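Local coordinates for protein carboxylic ester hydrolase (Aspergillus niger, PDB 7K4O) that hydrolyses carboxylic esters as a tannin acyl hydrolase (tannase) of the serine-esterase type, probably releasing gallic acid from tannins, at residues A[411-417]-A[455-461]; A[278-283]-A[295-300]; A[313-319]-A[376-380]; A[27-31]-A[62-67]; A[234-238]-A[344-348]. One frame throughout, in Å; residues are numbered along the deposited sequence. Where two conformers were deposited one is given.

How the contacts relate
Contacts 1 and 4 lie at the two edges of one nine-stranded mixed sheet, each on an outermost strand and its neighbour, their centres 37 Å apart. Contact 1 is buried in the alpha/beta-hydrolase core, with the His415 side chain about 9 Å from bound gallic acid, whose pocket includes Ser186 and His465, probable members of the catalytic triad. Contacts 2, 3 and 5 lie in sequence between strands 205-209 and 410-416. Contact 2 is nested in the loop that contact 5 closes, and the two touch where Tyr283 OH packs 3.9 Å from Pro237 CG. Contact 3 stands 22 Å from contact 5, centre to centre, the Leu379 side chain about 13 Å from gallic acid.

Contact 1 (A[411-417]-A[455-461]); sequences VIHFHGD and YRLYTVP
The imidazole of His413 and the phenol of Tyr455 meet rim to rim in almost one plane, 8° apart, with a 2.8 Å hydrogen bond between His413 ND1 and Tyr455 OH. Leu457 CD1 sits over the middle of one imidazole face, 3.6 Å from the ring centroid, a CH-pi contact reached because CG is anti to the backbone N in both residues (chi1 170° in Leu457). On the other face of the sheet, Ile412 CG2 comes 4.2 Å from Tyr458 CE1. Between the two faces runs a parallel ladder of six backbone bonds, from Arg456 N to Val411 O through to Asp417 N to Val460 O, joining the last two strands of the alpha/beta-hydrolase sheet. At its C-terminal end Thr459 OG1 donates to Asp417 OD2 (2.9 Å) on the syn side, 33° out of the carboxylate plane, and also bonds Arg520. Further out, Ser427 OG of helix 425-438 ties His413 NE2 to His415 ND1, while His415 NE2 bonds the carbonyl of Ile422, a residue of the gallic acid pocket.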
# COMPACT_ATOMS: atom_id res chain seq x y z
N VAL A 411 6.25 13.41 3.03
CA VAL A 411 5.48 12.17 2.88
C VAL A 411 4.20 12.26 3.70
O VAL A 411 4.27 12.61 4.90
CB VAL A 411 6.30 10.94 3.31
CG1 VAL A 411 5.48 9.67 3.26
CG2 VAL A 411 7.57 10.80 2.47
N ILE A 412 3.11 11.84 3.10
CA ILE A 412 1.82 11.49 3.77
C ILE A 412 1.66 9.98 3.60
O ILE A 412 1.60 9.50 2.47
CB ILE A 412 0.61 12.25 3.19
CG1 ILE A 412 0.71 13.74 3.48
CG2 ILE A 412 -0.67 11.63 3.70
CD1 ILE A 412 -0.31 14.56 2.76
N HIS A 413 1.68 9.27 4.71
CA HIS A 413 1.57 7.80 4.77
C HIS A 413 0.29 7.47 5.54
O HIS A 413 0.10 7.99 6.65
CB HIS A 413 2.83 7.30 5.45
CG HIS A 413 2.99 5.83 5.64
ND1 HIS A 413 4.13 5.33 6.22
CD2 HIS A 413 2.18 4.78 5.39
CE1 HIS A 413 4.02 4.00 6.30
NE2 HIS A 413 2.85 3.63 5.81
N PHE A 414 -0.54 6.61 4.99
CA PHE A 414 -1.79 6.21 5.68
C PHE A 414 -1.97 4.71 5.61
O PHE A 414 -1.43 4.03 4.74
CB PHE A 414 -3.01 6.96 5.12
CG PHE A 414 -3.34 6.64 3.70
CD1 PHE A 414 -2.67 7.29 2.67
CD2 PHE A 414 -4.33 5.73 3.39
CE1 PHE A 414 -2.93 6.94 1.36
CE2 PHE A 414 -4.60 5.41 2.08
CZ PHE A 414 -3.92 6.04 1.07
N HIS A 415 -2.79 4.18 6.53
CA HIS A 415 -3.02 2.73 6.62
C HIS A 415 -4.37 2.46 7.30
O HIS A 415 -4.60 3.02 8.38
CB HIS A 415 -1.84 2.09 7.36
CG HIS A 415 -1.67 0.64 7.09
ND1 HIS A 415 -0.41 0.09 6.89
CD2 HIS A 415 -2.57 -0.39 7.01
CE1 HIS A 415 -0.55 -1.21 6.68
NE2 HIS A 415 -1.85 -1.54 6.73
N GLY A 416 -5.20 1.60 6.73
CA GLY A 416 -6.47 1.24 7.37
C GLY A 416 -6.28 0.49 8.68
O GLY A 416 -5.45 -0.43 8.74
N ASP A 417 -7.06 0.81 9.71
CA ASP A 417 -7.00 0.14 11.03
C ASP A 417 -7.47 -1.31 10.90
O ASP A 417 -7.04 -2.10 11.76
CB ASP A 417 -7.88 0.89 12.06
CG ASP A 417 -7.06 1.87 12.87
OD1 ASP A 417 -6.30 1.40 13.71
OD2 ASP A 417 -7.23 3.11 12.66
N TYR A 455 7.45 13.81 7.53
CA TYR A 455 6.95 12.44 7.27
C TYR A 455 5.90 12.13 8.33
O TYR A 455 6.24 11.92 9.48
CB TYR A 455 8.09 11.40 7.28
CG TYR A 455 7.67 9.94 7.30
CD1 TYR A 455 6.39 9.53 6.93
CD2 TYR A 455 8.59 8.96 7.66
CE1 TYR A 455 6.02 8.17 6.98
CE2 TYR A 455 8.24 7.61 7.68
CZ TYR A 455 6.94 7.22 7.40
OH TYR A 455 6.57 5.92 7.46
N ARG A 456 4.64 12.22 7.94
CA ARG A 456 3.48 12.07 8.82
C ARG A 456 2.72 10.81 8.43
O ARG A 456 2.55 10.51 7.25
CB ARG A 456 2.62 13.35 8.77
CG ARG A 456 3.39 14.57 9.23
CD ARG A 456 2.63 15.90 9.07
NE ARG A 456 1.59 15.96 10.08
CZ ARG A 456 1.78 16.30 11.35
NH1 ARG A 456 2.96 16.67 11.81
NH2 ARG A 456 0.73 16.31 12.16
N LEU A 457 2.25 10.12 9.46
CA LEU A 457 1.60 8.81 9.36
C LEU A 457 0.22 8.88 10.03
O LEU A 457 0.12 9.39 11.18
CB LEU A 457 2.49 7.78 10.07
CG LEU A 457 1.86 6.41 10.27
CD1 LEU A 457 1.55 5.70 8.95
CD2 LEU A 457 2.81 5.57 11.13
N TYR A 458 -0.77 8.33 9.37
CA TYR A 458 -2.18 8.41 9.82
C TYR A 458 -2.82 7.04 9.67
O TYR A 458 -2.80 6.47 8.58
CB TYR A 458 -2.96 9.46 9.02
CG TYR A 458 -2.32 10.82 8.94
CD1 TYR A 458 -1.38 11.07 7.96
CD2 TYR A 458 -2.69 11.87 9.78
CE1 TYR A 458 -0.79 12.31 7.82
CE2 TYR A 458 -2.10 13.11 9.64
CZ TYR A 458 -1.16 13.35 8.65
OH TYR A 458 -0.52 14.57 8.48
N THR A 459 -3.45 6.51 10.72
CA THR A 459 -4.30 5.31 10.54
C THR A 459 -5.73 5.73 10.21
O THR A 459 -6.15 6.88 10.57
CB THR A 459 -4.21 4.33 11.72
OG1 THR A 459 -4.94 4.80 12.85
CG2 THR A 459 -2.77 4.03 12.11
N VAL A 460 -6.44 4.87 9.51
CA VAL A 460 -7.81 5.21 9.04
C VAL A 460 -8.80 4.31 9.79
O VAL A 460 -8.91 3.10 9.49
CB VAL A 460 -7.95 5.05 7.52
CG1 VAL A 460 -9.29 5.60 7.05
CG2 VAL A 460 -6.78 5.74 6.80
N PRO A 461 -9.60 4.89 10.71
CA PRO A 461 -10.59 4.11 11.46
C PRO A 461 -11.49 3.25 10.60
O PRO A 461 -12.06 3.69 9.62
CB PRO A 461 -11.44 5.19 12.18
CG PRO A 461 -10.49 6.32 12.38
CD PRO A 461 -9.58 6.29 11.14

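Contact 2 (A[278-283]-A[295-300]); sequences IEGKPY and NGTVSA
Tyr283 lays one face of its ring along the backbone of Gly296, whose CA stands 4.0 Å from the ring centroid in a CH-pi contact. Having no CB, Gly296 lets the ring lie this close over the neighbouring strand. The ring swings across because CG of Tyr283 sits between its own backbone N and carbonyl carbon (chi1 65°). At the ring edge, near its plane, Tyr283 CE2 approaches Thr297 O to 3.4 Å, and a water bridges Tyr283 OH and the same carbonyl. Val298 continues the packed side: its CG2 lies 4.0 Å from Ile278 CG2 and 4.1 Å from Tyr283 CD2, and its CB rests against Ile278 O. Cys239 and Lys243 of helix 238-252 close against Tyr283 from beyond.

The other side is far looser. Pro282 and Thr297 form a non-hydrogen-bonded pair on the exposed face, with Thr297 CG2 near Gly280 O, and the extended chain of Glu279 merely brings its carboxylate alongside Ala300 CB. Backbone bonds hold both sides together. Tyr283 and Gly296 exchange a reciprocal pair, and Gly280 N reaches Val298 O (2.8 Å) while Val298 N returns to Lys281 O (2.9 Å). The latter two bonds hold a type II turn, Ile278 to Lys281, onto the open end of a two-stranded antiparallel beta hairpin, strands 282-285 and 294-297.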
# COMPACT_ATOMS: atom_id res chain seq x y z
N ILE A 278 -16.46 -14.44 23.56
CA ILE A 278 -17.33 -14.70 22.38
C ILE A 278 -17.66 -16.19 22.30
O ILE A 278 -18.53 -16.57 21.51
CB ILE A 278 -16.66 -14.17 21.08
CG1 ILE A 278 -16.35 -12.68 21.23
CG2 ILE A 278 -17.53 -14.43 19.86
CD1 ILE A 278 -15.41 -12.13 20.16
N GLU A 279 -16.95 -17.03 23.05
CA GLU A 279 -17.22 -18.49 23.01
C GLU A 279 -18.70 -18.75 23.31
O GLU A 279 -19.23 -18.16 24.24
CB GLU A 279 -16.37 -19.25 24.02
CG GLU A 279 -16.46 -20.74 23.79
CD GLU A 279 -15.61 -21.58 24.71
OE1 GLU A 279 -15.98 -22.75 24.91
OE2 GLU A 279 -14.57 -21.06 25.20
N GLY A 280 -19.34 -19.57 22.48
CA GLY A 280 -20.75 -19.95 22.64
C GLY A 280 -21.69 -19.05 21.86
O GLY A 280 -22.85 -19.42 21.70
N LYS A 281 -21.24 -17.92 21.32
CA LYS A 281 -22.16 -17.05 20.57
C LYS A 281 -22.56 -17.75 19.28
O LYS A 281 -21.74 -18.32 18.58
CB LYS A 281 -21.53 -15.68 20.31
CG LYS A 281 -21.53 -14.75 21.52
CD LYS A 281 -22.60 -13.67 21.40
CE LYS A 281 -23.15 -13.16 22.73
NZ LYS A 281 -22.12 -12.51 23.57
N PRO A 282 -23.86 -17.75 18.92
CA PRO A 282 -24.29 -18.42 17.70
C PRO A 282 -23.87 -17.63 16.46
O PRO A 282 -23.81 -16.41 16.49
CB PRO A 282 -25.82 -18.44 17.80
CG PRO A 282 -26.15 -17.28 18.73
CD PRO A 282 -24.97 -17.12 19.66
N TYR A 283 -23.67 -18.34 15.37
CA TYR A 283 -23.41 -17.72 14.06
C TYR A 283 -24.21 -18.48 13.02
O TYR A 283 -24.43 -19.71 13.14
CB TYR A 283 -21.90 -17.70 13.75
CG TYR A 283 -21.25 -19.05 13.60
CD1 TYR A 283 -21.28 -19.73 12.38
CD2 TYR A 283 -20.56 -19.62 14.66
CE1 TYR A 283 -20.64 -20.97 12.25
CE2 TYR A 283 -19.93 -20.84 14.54
CZ TYR A 283 -19.96 -21.51 13.33
OH TYR A 283 -19.33 -22.71 13.24
N ASN A 295 -23.58 -22.72 10.10
CA ASN A 295 -24.19 -22.31 11.39
C ASN A 295 -23.58 -23.17 12.49
O ASN A 295 -23.09 -24.26 12.22
CB ASN A 295 -25.72 -22.40 11.39
CG ASN A 295 -26.20 -23.81 11.18
OD1 ASN A 295 -26.45 -24.54 12.14
ND2 ASN A 295 -26.30 -24.23 9.92
N GLY A 296 -23.62 -22.63 13.69
CA GLY A 296 -22.94 -23.21 14.84
C GLY A 296 -22.85 -22.20 15.94
O GLY A 296 -23.59 -21.18 15.95
N THR A 297 -21.96 -22.48 16.87
CA THR A 297 -21.60 -21.57 17.97
C THR A 297 -20.08 -21.38 17.90
O THR A 297 -19.38 -22.34 17.53
CB THR A 297 -22.05 -22.09 19.34
OG1 THR A 297 -21.40 -23.33 19.59
CG2 THR A 297 -23.56 -22.21 19.46
N VAL A 298 -19.61 -20.20 18.29
CA VAL A 298 -18.15 -19.93 18.27
C VAL A 298 -17.51 -20.90 19.26
O VAL A 298 -17.86 -20.90 20.45
CB VAL A 298 -17.83 -18.46 18.59
CG1 VAL A 298 -16.32 -18.24 18.65
CG2 VAL A 298 -18.50 -17.55 17.56
N SER A 299 -16.57 -21.68 18.76
CA SER A 299 -15.93 -22.80 19.50
C SER A 299 -14.68 -22.32 20.22
O SER A 299 -14.08 -21.26 19.85
CB SER A 299 -15.63 -23.93 18.57
OG SER A 299 -14.59 -23.59 17.67
N ALA A 300 -14.28 -23.08 21.22
CA ALA A 300 -13.04 -22.84 21.97
C ALA A 300 -11.85 -22.92 21.00
O ALA A 300 -10.90 -22.14 21.15
CB ALA A 300 -12.90 -23.84 23.08
O HOH W 1 -18.08 -23.63 15.39

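Contact 3 (A[313-319]-A[376-380]); sequences LHDSQGR and YDTLK
Asp315 reaches from its loop toward Lys380 on the first turn of helix 376-390. Its CB already touches the helix, 3.3 Å from Asp377 OD1 and 3.9 Å from Lys380 CD. A chi1 of 68° turns the carboxylate back over its own loop. OD1 stays within the loop, accepting from Gln317 N and Arg319 N, which arrive from opposite faces of the carboxylate plane. OD2 meets up to three donors: Lys380 NZ on the anti lone pair (2.9 Å, in one of two lysine conformers), Arg319 NE on the syn lone pair (3.0 Å), and Arg319 NH2 from above the plane. This clustering of cations should favour the charged carboxylate.

Asp377 answers from the helix. Its OD1 takes Ser316 N (2.9 Å), and its OD2 takes Ser316 OG through the syn lone pair (2.6 Å), so each oxygen holds a separate group of the serine. Below the polar layer, Leu313 packs on the helix, CD1 against Tyr376 CB (3.7 Å) and CD2 against Leu379 CB (3.8 Å). The loop is an Asx turn set in a type I beta turn, Asp315 to Gly318, docked on a helix start through an Asp-Arg-Lys salt-bridge network, its lysine arm perhaps not permanent.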
# COMPACT_ATOMS: atom_id res chain seq x y z
N LEU A 313 3.26 -14.33 14.40
CA LEU A 313 4.21 -15.46 14.30
C LEU A 313 5.23 -15.41 15.43
O LEU A 313 5.97 -14.42 15.59
CB LEU A 313 4.89 -15.44 12.93
CG LEU A 313 6.01 -16.46 12.77
CD1 LEU A 313 5.46 -17.87 12.82
CD2 LEU A 313 6.70 -16.24 11.44
N HIS A 314 5.28 -16.52 16.19
CA HIS A 314 6.35 -16.78 17.18
C HIS A 314 6.99 -18.13 16.80
O HIS A 314 6.32 -18.93 16.16
CB HIS A 314 5.80 -16.83 18.62
CG HIS A 314 5.35 -15.51 19.16
ND1 HIS A 314 4.26 -14.86 18.63
CD2 HIS A 314 5.81 -14.76 20.18
CE1 HIS A 314 4.06 -13.75 19.33
NE2 HIS A 314 4.98 -13.65 20.30
N ASP A 315 8.27 -18.26 17.04
CA ASP A 315 9.01 -19.47 16.63
C ASP A 315 8.80 -20.55 17.72
O ASP A 315 8.06 -20.30 18.71
CB ASP A 315 10.48 -19.16 16.39
CG ASP A 315 11.29 -18.78 17.60
OD1 ASP A 315 10.81 -18.98 18.78
OD2 ASP A 315 12.41 -18.26 17.40
N SER A 316 9.41 -21.71 17.50
CA SER A 316 9.24 -22.94 18.34
C SER A 316 9.74 -22.64 19.76
O SER A 316 9.37 -23.37 20.70
CB SER A 316 9.97 -24.13 17.70
OG SER A 316 11.36 -23.86 17.63
N GLN A 317 10.53 -21.59 19.96
CA GLN A 317 11.00 -21.21 21.32
C GLN A 317 10.18 -20.05 21.93
O GLN A 317 10.64 -19.48 22.94
CB GLN A 317 12.49 -20.92 21.30
CG GLN A 317 13.31 -22.15 20.87
CD GLN A 317 13.36 -23.17 21.99
OE1 GLN A 317 12.87 -24.30 21.85
NE2 GLN A 317 13.91 -22.74 23.12
N GLY A 318 9.03 -19.70 21.35
CA GLY A 318 8.18 -18.60 21.87
C GLY A 318 8.71 -17.19 21.56
O GLY A 318 8.15 -16.22 22.10
N ARG A 319 9.73 -17.04 20.72
CA ARG A 319 10.28 -15.70 20.41
C ARG A 319 9.48 -15.11 19.25
O ARG A 319 9.14 -15.83 18.31
CB ARG A 319 11.77 -15.79 20.06
CG ARG A 319 12.66 -16.27 21.21
CD ARG A 319 14.08 -16.50 20.71
NE ARG A 319 14.10 -17.61 19.73
CZ ARG A 319 15.13 -18.45 19.50
NH1 ARG A 319 16.29 -18.31 20.12
NH2 ARG A 319 14.99 -19.44 18.64
N TYR A 376 5.94 -23.02 12.03
CA TYR A 376 6.31 -21.65 12.43
C TYR A 376 7.79 -21.40 12.12
O TYR A 376 8.15 -20.28 11.67
CB TYR A 376 6.00 -21.38 13.91
CG TYR A 376 4.55 -21.55 14.29
CD1 TYR A 376 3.50 -21.27 13.42
CD2 TYR A 376 4.21 -22.04 15.55
CE1 TYR A 376 2.18 -21.41 13.80
CE2 TYR A 376 2.89 -22.17 15.95
CZ TYR A 376 1.87 -21.85 15.08
OH TYR A 376 0.56 -22.01 15.46
N ASP A 377 8.69 -22.34 12.42
CA ASP A 377 10.13 -22.12 12.19
C ASP A 377 10.43 -22.04 10.68
O ASP A 377 11.37 -21.28 10.34
CB ASP A 377 10.97 -23.23 12.87
CG ASP A 377 11.07 -23.11 14.38
OD1 ASP A 377 10.70 -22.08 14.95
OD2 ASP A 377 11.54 -24.11 15.02
N THR A 378 9.72 -22.77 9.83
CA THR A 378 9.91 -22.69 8.35
C THR A 378 9.60 -21.23 7.95
O THR A 378 10.37 -20.65 7.13
CB THR A 378 8.97 -23.61 7.58
OG1 THR A 378 9.05 -24.93 8.13
CG2 THR A 378 9.24 -23.70 6.09
N LEU A 379 8.52 -20.68 8.48
CA LEU A 379 8.11 -19.27 8.15
C LEU A 379 9.20 -18.31 8.64
O LEU A 379 9.59 -17.38 7.89
CB LEU A 379 6.75 -18.93 8.78
CG LEU A 379 5.57 -19.78 8.33
CD1 LEU A 379 4.30 -19.27 8.94
CD2 LEU A 379 5.42 -19.85 6.83
N LYS A 380 9.71 -18.49 9.85
CA LYS A 380 10.81 -17.66 10.38
C LYS A 380 12.00 -17.72 9.42
O LYS A 380 12.57 -16.69 9.09
CB LYS A 380 11.21 -18.12 11.77
CG LYS A 380 12.48 -17.49 12.30
CD LYS A 380 12.95 -18.13 13.59
CE LYS A 380 14.23 -17.51 14.10
NZ LYS A 380 14.57 -18.02 15.45

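Contact 4 (A[27-31]-A[62-67]); sequences GITID and FAYSHD
Thr29 and Ser65 face each other as a hydrogen-bonded antiparallel pair, Thr29 N giving to Ser65 O (3.0 Å) and Ser65 N to Thr29 O (2.9 Å). One step outward, Asp67 N bonds Gly27 O at 2.8 Å. On the other side of Thr29 and Ser65, the non-hydrogen-bonded pair Ile30 and Tyr64 has its CA atoms 4.2 Å apart.

Among the polar side chains, Thr29 OG1 donates to Asp67 OD1 (2.7 Å), meeting it on the syn side 15° out of the carboxylate plane; chi1 of -64° places the hydroxyl beside the backbone N, turned toward the aspartate. A water bridge from Thr29 O to Ser65 OG is uncertain, since the serine has a second conformer. The strands are the ends of a long beta hairpin, 28-47 with 50-66, and the first of them forms one edge of the central mixed sheet.

Apolar contacts gather on the opposite face, where Ile28 splits its branches: CG2 lies against Tyr64 CD1 (3.7 Å) and CD1 alongside His66 CD2 (3.6 Å). Ile30 CG1 rests on Tyr64 CB (4.0 Å). Glu157 of helix 144-169 fixes both rings, OE1 bonding Tyr64 OH and OE2 bonding His66 NE2, while Asp72 holds His66 ND1.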
# COMPACT_ATOMS: atom_id res chain seq x y z
N GLY A 27 22.29 4.45 -21.46
CA GLY A 27 21.75 3.08 -21.49
C GLY A 27 20.30 3.02 -21.87
O GLY A 27 19.76 1.92 -21.95
N ILE A 28 19.65 4.16 -22.07
CA ILE A 28 18.23 4.23 -22.49
C ILE A 28 18.11 4.78 -23.92
O ILE A 28 18.54 5.90 -24.16
CB ILE A 28 17.39 5.10 -21.53
CG1 ILE A 28 17.41 4.57 -20.09
CG2 ILE A 28 15.96 5.22 -22.04
CD1 ILE A 28 16.85 3.22 -19.99
N THR A 29 17.50 4.01 -24.79
CA THR A 29 17.13 4.44 -26.16
C THR A 29 15.63 4.62 -26.23
O THR A 29 14.87 3.66 -25.99
CB THR A 29 17.68 3.46 -27.20
OG1 THR A 29 19.10 3.47 -27.14
CG2 THR A 29 17.24 3.87 -28.60
N ILE A 30 15.20 5.82 -26.63
CA ILE A 30 13.75 6.11 -26.73
C ILE A 30 13.32 5.96 -28.20
O ILE A 30 14.03 6.49 -29.04
CB ILE A 30 13.44 7.50 -26.18
CG1 ILE A 30 13.69 7.49 -24.66
CG2 ILE A 30 11.99 7.87 -26.50
CD1 ILE A 30 13.64 8.78 -24.01
N ASP A 31 12.24 5.24 -28.45
CA ASP A 31 11.74 5.00 -29.83
C ASP A 31 10.73 6.11 -30.20
O ASP A 31 9.55 5.99 -29.88
CB ASP A 31 11.06 3.64 -29.95
CG ASP A 31 10.62 3.31 -31.36
OD1 ASP A 31 10.85 4.14 -32.24
OD2 ASP A 31 10.10 2.22 -31.55
N PHE A 62 4.45 5.72 -25.48
CA PHE A 62 5.65 5.48 -26.28
C PHE A 62 6.51 4.42 -25.58
O PHE A 62 6.23 4.06 -24.43
CB PHE A 62 6.46 6.74 -26.52
CG PHE A 62 6.91 7.46 -25.28
CD1 PHE A 62 6.08 8.40 -24.69
CD2 PHE A 62 8.12 7.18 -24.68
CE1 PHE A 62 6.46 9.04 -23.53
CE2 PHE A 62 8.54 7.87 -23.54
CZ PHE A 62 7.69 8.76 -22.94
N ALA A 63 7.47 3.92 -26.34
CA ALA A 63 8.34 2.81 -25.91
C ALA A 63 9.77 3.30 -25.77
O ALA A 63 10.23 4.21 -26.48
CB ALA A 63 8.27 1.67 -26.93
N TYR A 64 10.51 2.64 -24.89
CA TYR A 64 11.97 2.78 -24.82
C TYR A 64 12.59 1.40 -24.54
O TYR A 64 11.87 0.46 -24.24
CB TYR A 64 12.40 3.83 -23.81
CG TYR A 64 12.19 3.51 -22.36
CD1 TYR A 64 13.15 2.84 -21.62
CD2 TYR A 64 11.05 3.91 -21.69
CE1 TYR A 64 12.99 2.61 -20.26
CE2 TYR A 64 10.86 3.67 -20.34
CZ TYR A 64 11.83 3.03 -19.61
OH TYR A 64 11.65 2.82 -18.27
N SER A 65 13.90 1.33 -24.64
CA SER A 65 14.61 0.07 -24.38
C SER A 65 15.92 0.33 -23.65
O SER A 65 16.48 1.43 -23.74
CB SER A 65 14.83 -0.69 -25.64
OG SER A 65 15.61 0.03 -26.56
N HIS A 66 16.39 -0.70 -22.92
CA HIS A 66 17.69 -0.68 -22.25
C HIS A 66 18.73 -1.21 -23.23
O HIS A 66 18.60 -2.37 -23.67
CB HIS A 66 17.68 -1.54 -20.99
CG HIS A 66 16.79 -1.02 -19.92
ND1 HIS A 66 15.46 -1.29 -19.90
CD2 HIS A 66 17.04 -0.23 -18.86
CE1 HIS A 66 14.92 -0.68 -18.82
NE2 HIS A 66 15.87 -0.00 -18.20
N ASP A 67 19.73 -0.41 -23.47
CA ASP A 67 20.86 -0.78 -24.35
C ASP A 67 21.46 -2.10 -23.85
O ASP A 67 21.71 -2.24 -22.68
CB ASP A 67 21.89 0.31 -24.40
CG ASP A 67 21.37 1.64 -24.95
OD1 ASP A 67 20.24 1.63 -25.52
OD2 ASP A 67 22.08 2.67 -24.73
O HOH W 2 13.98 1.73 -28.16

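Contact 5 (A[234-238]-A[344-348]); sequences YYPPP and QWGLD
The carbonyl O of Trp345 packs against Tyr235 CB at 3.4 Å; no hydrogen bond crosses this contact. The indole packs on two prolines, while Tyr235 packs on the backbone from Trp345 to Leu347. Pro237 and Pro238 lie against the same face of Trp345, one at each ring. Pro237 CA stands 4.1 Å from the centroid of the five-membered ring, 5° off its normal, and Pro238 CD 3.6 Å from that of the six-membered ring, 14° off. Both are CH-pi contacts. Trp345 carries CG anti to its carbonyl carbon (chi1 -68°), which helps lay the indole flat against the consecutive prolines. Pro238 CD also touches Trp345 CZ3 at 3.5 Å.

Farther along, the Tyr235 ring slants across the backbone of Gly346 and Leu347: its CD1 is 3.6 Å from Leu347 N and its CE1 3.8 Å from Leu347 CB. The proline run leads into helix 238-252, with Pro237 at its N-cap position, and follows helix 224-232, whose Glu229 and Lys230 touch Tyr235. The tryptophan strand pairs antiparallel with strand 337-339, where Tyr338 meets the indole, and Gln294 of strand 294-297 touches Trp345 and both prolines.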
# COMPACT_ATOMS: atom_id res chain seq x y z
N TYR A 234 -7.18 -27.30 13.30
CA TYR A 234 -8.58 -26.84 13.26
C TYR A 234 -8.74 -25.82 12.14
O TYR A 234 -7.99 -24.85 12.11
CB TYR A 234 -8.98 -26.24 14.60
CG TYR A 234 -10.42 -25.79 14.58
CD1 TYR A 234 -11.46 -26.71 14.56
CD2 TYR A 234 -10.75 -24.44 14.56
CE1 TYR A 234 -12.78 -26.30 14.53
CE2 TYR A 234 -12.06 -24.02 14.56
CZ TYR A 234 -13.08 -24.95 14.52
OH TYR A 234 -14.36 -24.49 14.52
N TYR A 235 -9.72 -26.03 11.29
CA TYR A 235 -10.02 -25.20 10.11
C TYR A 235 -11.34 -24.50 10.35
O TYR A 235 -12.39 -25.02 10.03
CB TYR A 235 -9.96 -26.09 8.88
CG TYR A 235 -8.59 -26.72 8.73
CD1 TYR A 235 -7.53 -26.02 8.15
CD2 TYR A 235 -8.33 -27.96 9.27
CE1 TYR A 235 -6.27 -26.58 8.04
CE2 TYR A 235 -7.07 -28.53 9.19
CZ TYR A 235 -6.03 -27.84 8.59
OH TYR A 235 -4.79 -28.38 8.54
N PRO A 236 -11.34 -23.26 10.89
CA PRO A 236 -12.60 -22.59 11.21
C PRO A 236 -13.42 -22.31 9.97
O PRO A 236 -12.89 -21.88 8.94
CB PRO A 236 -12.19 -21.27 11.86
CG PRO A 236 -10.74 -21.49 12.26
CD PRO A 236 -10.17 -22.44 11.22
N PRO A 237 -14.74 -22.58 10.00
CA PRO A 237 -15.62 -22.10 8.93
C PRO A 237 -15.46 -20.58 8.86
O PRO A 237 -15.35 -19.93 9.91
CB PRO A 237 -17.04 -22.48 9.39
CG PRO A 237 -16.82 -23.58 10.40
CD PRO A 237 -15.49 -23.29 11.06
N PRO A 238 -15.41 -19.98 7.67
CA PRO A 238 -15.28 -18.52 7.56
C PRO A 238 -16.27 -17.76 8.45
O PRO A 238 -15.93 -16.76 9.05
CB PRO A 238 -15.59 -18.25 6.08
CG PRO A 238 -15.11 -19.51 5.39
CD PRO A 238 -15.46 -20.63 6.35
N GLN A 344 -16.26 -31.40 5.29
CA GLN A 344 -15.45 -30.65 6.29
C GLN A 344 -14.73 -29.47 5.64
O GLN A 344 -14.39 -29.52 4.44
CB GLN A 344 -14.46 -31.60 6.95
CG GLN A 344 -15.16 -32.67 7.79
CD GLN A 344 -14.94 -32.53 9.27
OE1 GLN A 344 -14.07 -31.80 9.72
NE2 GLN A 344 -15.76 -33.23 10.04
N TRP A 345 -14.50 -28.43 6.44
CA TRP A 345 -13.66 -27.28 6.04
C TRP A 345 -12.19 -27.68 6.20
O TRP A 345 -11.84 -28.37 7.18
CB TRP A 345 -14.01 -26.02 6.86
CG TRP A 345 -15.36 -25.49 6.55
CD1 TRP A 345 -16.53 -25.84 7.16
CD2 TRP A 345 -15.72 -24.55 5.52
NE1 TRP A 345 -17.58 -25.18 6.58
CE2 TRP A 345 -17.12 -24.37 5.58
CE3 TRP A 345 -15.00 -23.82 4.56
CZ2 TRP A 345 -17.80 -23.49 4.74
CZ3 TRP A 345 -15.67 -22.96 3.71
CH2 TRP A 345 -17.06 -22.80 3.80
N GLY A 346 -11.37 -27.26 5.25
CA GLY A 346 -9.95 -27.65 5.24
C GLY A 346 -9.05 -26.53 4.73
O GLY A 346 -9.55 -25.43 4.35
N LEU A 347 -7.77 -26.86 4.66
CA LEU A 347 -6.71 -25.87 4.31
C LEU A 347 -7.00 -25.26 2.94
O LEU A 347 -7.29 -25.97 1.97
CB LEU A 347 -5.38 -26.61 4.37
CG LEU A 347 -4.15 -25.83 3.93
CD1 LEU A 347 -3.93 -24.67 4.89
CD2 LEU A 347 -2.93 -26.73 3.93
N ASP A 348 -6.85 -23.94 2.85
CA ASP A 348 -6.90 -23.19 1.58
C ASP A 348 -5.67 -22.27 1.53
O ASP A 348 -5.70 -21.24 2.22
CB ASP A 348 -8.21 -22.40 1.48
CG ASP A 348 -8.43 -21.78 0.12
OD1 ASP A 348 -7.55 -21.92 -0.76
OD2 ASP A 348 -9.49 -21.14 -0.05